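Local coordinates for protein NADH dehydrogenase (Methanothermobacter marburgensis, PDB 4R81) that probably oxidises NADH or NADPH and passes the electrons to quinones, using a bound flavin mononucleotide in a flavodoxin-like fold, at residues 4-10 with 82-88. Residues are numbered along the deposited sequence; the frame is centred on the assembly and turned at random.
Sequences MHVYILF and ADALAFI
Leu9 lies alongside Phe87 on one face of a parallel strand pair, the two side chains pointing the same way. Leu9 CB meets both Phe87 CD2, at 3.8 Å, and Ala86 O; Leu9 CG comes closest to CE2 of the ring, with CD2 slightly farther; the tip, Leu9 CD2, reaches 3.8 Å from Phe87 CE2. CG is anti to the carbonyl carbon (chi1 -73°) and neither methyl is anti to CA (chi2 -52°), a bent branch whose CD2 meets the ring obliquely. On the same face Leu85 CD2 touches Tyr7 CB at 3.8 Å and lies at the edge of the tyrosine ring. On the other face the small Ala86 CB is met by both Val6 CG1 and Ile8 CG1, and Ile88 CG2 lies 3.8 Å from Phe10 CD1, at the edge of that ring.

Tyr7 N gives to Ala84 O, Ala86 N to Tyr7 O, Leu9 N to Ala86 O and Ile88 N to Leu9 O (2.9 Å), the alternating pattern of parallel strands. At the start of this ladder His5 O takes two donors, Asp83 N at 2.7 Å and Ala84 N at 3.1 Å, while Asp83 OD2 turns its anti lone pair to His5 N in a nearly straight bond (2.9 Å, 171°).

Strand 84-90 is the middle strand of the flavodoxin-like sheet, order 2-1-3-4-5, and 5-10 lies between it and strand 36-41. Helix 18-32 packs on Ile8 and Ala86, and helix 70-80 on Tyr7, Leu9 and Leu85, its Glu75 and Arg78 binding Tyr7 OH; the Phe10 side chain lies close to those of His12 and Ser19, which bind FMN.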
ATOM      1  N   MET A   4      29.784  -2.387   1.586  1.00 27.05           N
ATOM      2  CA  MET A   4      28.591  -2.966   0.989  1.00 26.40           C
ATOM      3  C   MET A   4      28.010  -2.037  -0.048  1.00 24.86           C
ATOM      4  O   MET A   4      28.150  -0.816   0.044  1.00 26.49           O
ATOM      5  CB  MET A   4      27.548  -3.265   2.058  1.00 29.13           C
ATOM      6  CG  MET A   4      27.923  -4.456   2.903  1.00 33.22           C
ATOM      7  SD  MET A   4      26.773  -4.682   4.250  1.00 38.49           S
ATOM      8  CE  MET A   4      27.039  -3.181   5.148  1.00 36.93           C
ATOM      9  N   HIS A   5      27.362  -2.622  -1.047  1.00 23.71           N
ATOM     10  CA  HIS A   5      26.656  -1.830  -2.039  1.00 22.10           C
ATOM     11  C   HIS A   5      25.164  -1.862  -1.760  1.00 22.09           C
ATOM     12  O   HIS A   5      24.586  -2.932  -1.555  1.00 23.21           O
ATOM     13  CB  HIS A   5      26.939  -2.326  -3.455  1.00 22.17           C
ATOM     14  CG  HIS A   5      26.214  -1.552  -4.506  1.00 22.48           C
ATOM     15  ND1 HIS A   5      26.609  -0.294  -4.907  1.00 22.65           N
ATOM     16  CD2 HIS A   5      25.100  -1.842  -5.222  1.00 23.33           C
ATOM     17  CE1 HIS A   5      25.778   0.153  -5.831  1.00 22.92           C
ATOM     18  NE2 HIS A   5      24.855  -0.767  -6.040  1.00 23.74           N
ATOM     19  N   VAL A   6      24.540  -0.688  -1.741  1.00 20.75           N
ATOM     20  CA  VAL A   6      23.117  -0.591  -1.439  1.00 18.41           C
ATOM     21  C   VAL A   6      22.329  -0.133  -2.652  1.00 19.34           C
ATOM     22  O   VAL A   6      22.691   0.861  -3.278  1.00 20.78           O
ATOM     23  CB  VAL A   6      22.859   0.431  -0.324  1.00 18.88           C
ATOM     24  CG1 VAL A   6      21.428   0.308   0.181  1.00 18.14           C
ATOM     25  CG2 VAL A   6      23.839   0.217   0.811  1.00 19.57           C
ATOM     26  N   TYR A   7      21.250  -0.841  -2.979  1.00 18.58           N
ATOM     27  CA  TYR A   7      20.299  -0.320  -3.956  1.00 18.72           C
ATOM     28  C   TYR A   7      19.164   0.331  -3.176  1.00 18.28           C
ATOM     29  O   TYR A   7      18.474  -0.322  -2.379  1.00 18.01           O
ATOM     30  CB  TYR A   7      19.795  -1.395  -4.940  1.00 19.28           C
ATOM     31  CG  TYR A   7      18.818  -0.859  -5.979  1.00 19.65           C
ATOM     32  CD1 TYR A   7      19.104   0.296  -6.706  1.00 20.10           C
ATOM     33  CD2 TYR A   7      17.612  -1.510  -6.233  1.00 20.03           C
ATOM     34  CE1 TYR A   7      18.211   0.797  -7.653  1.00 21.36           C
ATOM     35  CE2 TYR A   7      16.713  -1.024  -7.174  1.00 20.59           C
ATOM     36  CZ  TYR A   7      17.018   0.132  -7.882  1.00 19.73           C
ATOM     37  OH  TYR A   7      16.143   0.640  -8.822  1.00 19.98           O
ATOM     38  N   ILE A   8      19.001   1.633  -3.403  1.00 19.01           N
ATOM     39  CA  ILE A   8      18.094   2.462  -2.629  1.00 18.87           C
ATOM     40  C   ILE A   8      16.882   2.834  -3.463  1.00 18.15           C
ATOM     41  O   ILE A   8      16.996   3.552  -4.467  1.00 19.97           O
ATOM     42  CB  ILE A   8      18.781   3.764  -2.174  1.00 18.66           C
ATOM     43  CG1 ILE A   8      20.071   3.467  -1.392  1.00 19.12           C
ATOM     44  CG2 ILE A   8      17.818   4.595  -1.343  1.00 18.18           C
ATOM     45  CD1 ILE A   8      20.916   4.706  -1.136  1.00 19.82           C
ATOM     46  N   LEU A   9      15.721   2.334  -3.052  1.00 15.95           N
ATOM     47  CA  LEU A   9      14.466   2.694  -3.702  1.00 16.08           C
ATOM     48  C   LEU A   9      13.938   3.952  -3.036  1.00 17.06           C
ATOM     49  O   LEU A   9      13.703   3.980  -1.827  1.00 17.91           O
ATOM     50  CB  LEU A   9      13.433   1.567  -3.572  1.00 16.35           C
ATOM     51  CG  LEU A   9      13.619   0.300  -4.417  1.00 18.37           C
ATOM     52  CD1 LEU A   9      13.817   0.674  -5.883  1.00 17.50           C
ATOM     53  CD2 LEU A   9      14.781  -0.579  -3.908  1.00 18.41           C
ATOM     54  N   PHE A  10      13.751   4.993  -3.831  1.00 16.24           N
ATOM     55  CA  PHE A  10      13.289   6.273  -3.327  1.00 16.57           C
ATOM     56  C   PHE A  10      11.959   6.610  -3.984  1.00 16.40           C
ATOM     57  O   PHE A  10      11.845   6.626  -5.213  1.00 17.65           O
ATOM     58  CB  PHE A  10      14.327   7.356  -3.620  1.00 16.67           C
ATOM     59  CG  PHE A  10      13.904   8.727  -3.195  1.00 17.52           C
ATOM     60  CD1 PHE A  10      14.000   9.117  -1.871  1.00 17.64           C
ATOM     61  CD2 PHE A  10      13.405   9.626  -4.115  1.00 17.39           C
ATOM     62  CE1 PHE A  10      13.609  10.391  -1.474  1.00 17.83           C
ATOM     63  CE2 PHE A  10      13.005  10.889  -3.726  1.00 19.03           C
ATOM     64  CZ  PHE A  10      13.110  11.275  -2.409  1.00 18.10           C
ATOM     65  N   ALA A  82      23.695  -5.553  -5.478  1.00 25.95           N
ATOM     66  CA  ALA A  82      23.660  -5.034  -4.116  1.00 24.40           C
ATOM     67  C   ALA A  82      23.840  -6.089  -3.030  1.00 25.25           C
ATOM     68  O   ALA A  82      23.503  -7.263  -3.211  1.00 26.01           O
ATOM     69  CB  ALA A  82      22.372  -4.258  -3.884  1.00 23.45           C
ATOM     70  N   ASP A  83      24.373  -5.645  -1.895  1.00 24.35           N
ATOM     71  CA  ASP A  83      24.453  -6.465  -0.696  1.00 25.51           C
ATOM     72  C   ASP A  83      23.315  -6.072   0.240  1.00 24.04           C
ATOM     73  O   ASP A  83      22.944  -6.823   1.145  1.00 24.66           O
ATOM     74  CB  ASP A  83      25.803  -6.254   0.003  1.00 28.32           C
ATOM     75  CG  ASP A  83      26.988  -6.474  -0.928  1.00 32.27           C
ATOM     76  OD1 ASP A  83      27.260  -7.643  -1.284  1.00 35.50           O
ATOM     77  OD2 ASP A  83      27.651  -5.482  -1.302  1.00 31.49           O
ATOM     78  N   ALA A  84      22.754  -4.888   0.004  1.00 22.78           N
ATOM     79  CA  ALA A  84      21.721  -4.339   0.873  1.00 21.13           C
ATOM     80  C   ALA A  84      20.703  -3.560   0.050  1.00 20.51           C
ATOM     81  O   ALA A  84      21.023  -3.073  -1.028  1.00 20.87           O
ATOM     82  CB  ALA A  84      22.357  -3.431   1.928  1.00 23.12           C
ATOM     83  N   LEU A  85      19.478  -3.461   0.558  1.00 19.95           N
ATOM     84  CA  LEU A  85      18.464  -2.609  -0.046  1.00 18.50           C
ATOM     85  C   LEU A  85      18.070  -1.543   0.957  1.00 18.52           C
ATOM     86  O   LEU A  85      18.193  -1.730   2.171  1.00 19.98           O
ATOM     87  CB  LEU A  85      17.219  -3.418  -0.442  1.00 19.84           C
ATOM     88  CG  LEU A  85      17.376  -4.515  -1.501  1.00 19.80           C
ATOM     89  CD1 LEU A  85      16.072  -5.297  -1.685  1.00 21.29           C
ATOM     90  CD2 LEU A  85      17.854  -3.942  -2.834  1.00 21.05           C
ATOM     91  N   ALA A  86      17.595  -0.417   0.455  1.00 18.24           N
ATOM     92  CA  ALA A  86      17.003   0.580   1.326  1.00 17.29           C
ATOM     93  C   ALA A  86      15.741   1.113   0.677  1.00 18.42           C
ATOM     94  O   ALA A  86      15.634   1.148  -0.549  1.00 19.51           O
ATOM     95  CB  ALA A  86      17.994   1.695   1.624  1.00 17.06           C
ATOM     96  N   PHE A  87      14.780   1.494   1.509  1.00 16.95           N
ATOM     97  CA  PHE A  87      13.511   2.027   1.041  1.00 16.63           C
ATOM     98  C   PHE A  87      13.255   3.325   1.783  1.00 18.06           C
ATOM     99  O   PHE A  87      13.192   3.346   3.014  1.00 18.50           O
ATOM    100  CB  PHE A  87      12.383   1.018   1.283  1.00 17.40           C
ATOM    101  CG  PHE A  87      12.569  -0.267   0.535  1.00 17.11           C
ATOM    102  CD1 PHE A  87      13.380  -1.278   1.048  1.00 17.58           C
ATOM    103  CD2 PHE A  87      11.967  -0.457  -0.704  1.00 17.56           C
ATOM    104  CE1 PHE A  87      13.569  -2.470   0.344  1.00 18.07           C
ATOM    105  CE2 PHE A  87      12.150  -1.646  -1.414  1.00 18.47           C
ATOM    106  CZ  PHE A  87      12.955  -2.650  -0.889  1.00 18.37           C
ATOM    107  N   ILE A  88      13.135   4.411   1.028  1.00 16.19           N
ATOM    108  CA  ILE A  88      12.980   5.739   1.599  1.00 15.37           C
ATOM    109  C   ILE A  88      11.738   6.382   1.004  1.00 16.06           C
ATOM    110  O   ILE A  88      11.640   6.567  -0.211  1.00 17.44           O
ATOM    111  CB  ILE A  88      14.226   6.612   1.318  1.00 16.19           C
ATOM    112  CG1 ILE A  88      15.462   5.967   1.967  1.00 16.23           C
ATOM    113  CG2 ILE A  88      14.007   8.047   1.827  1.00 17.26           C
ATOM    114  CD1 ILE A  88      16.761   6.717   1.710  1.00 16.58           C
TER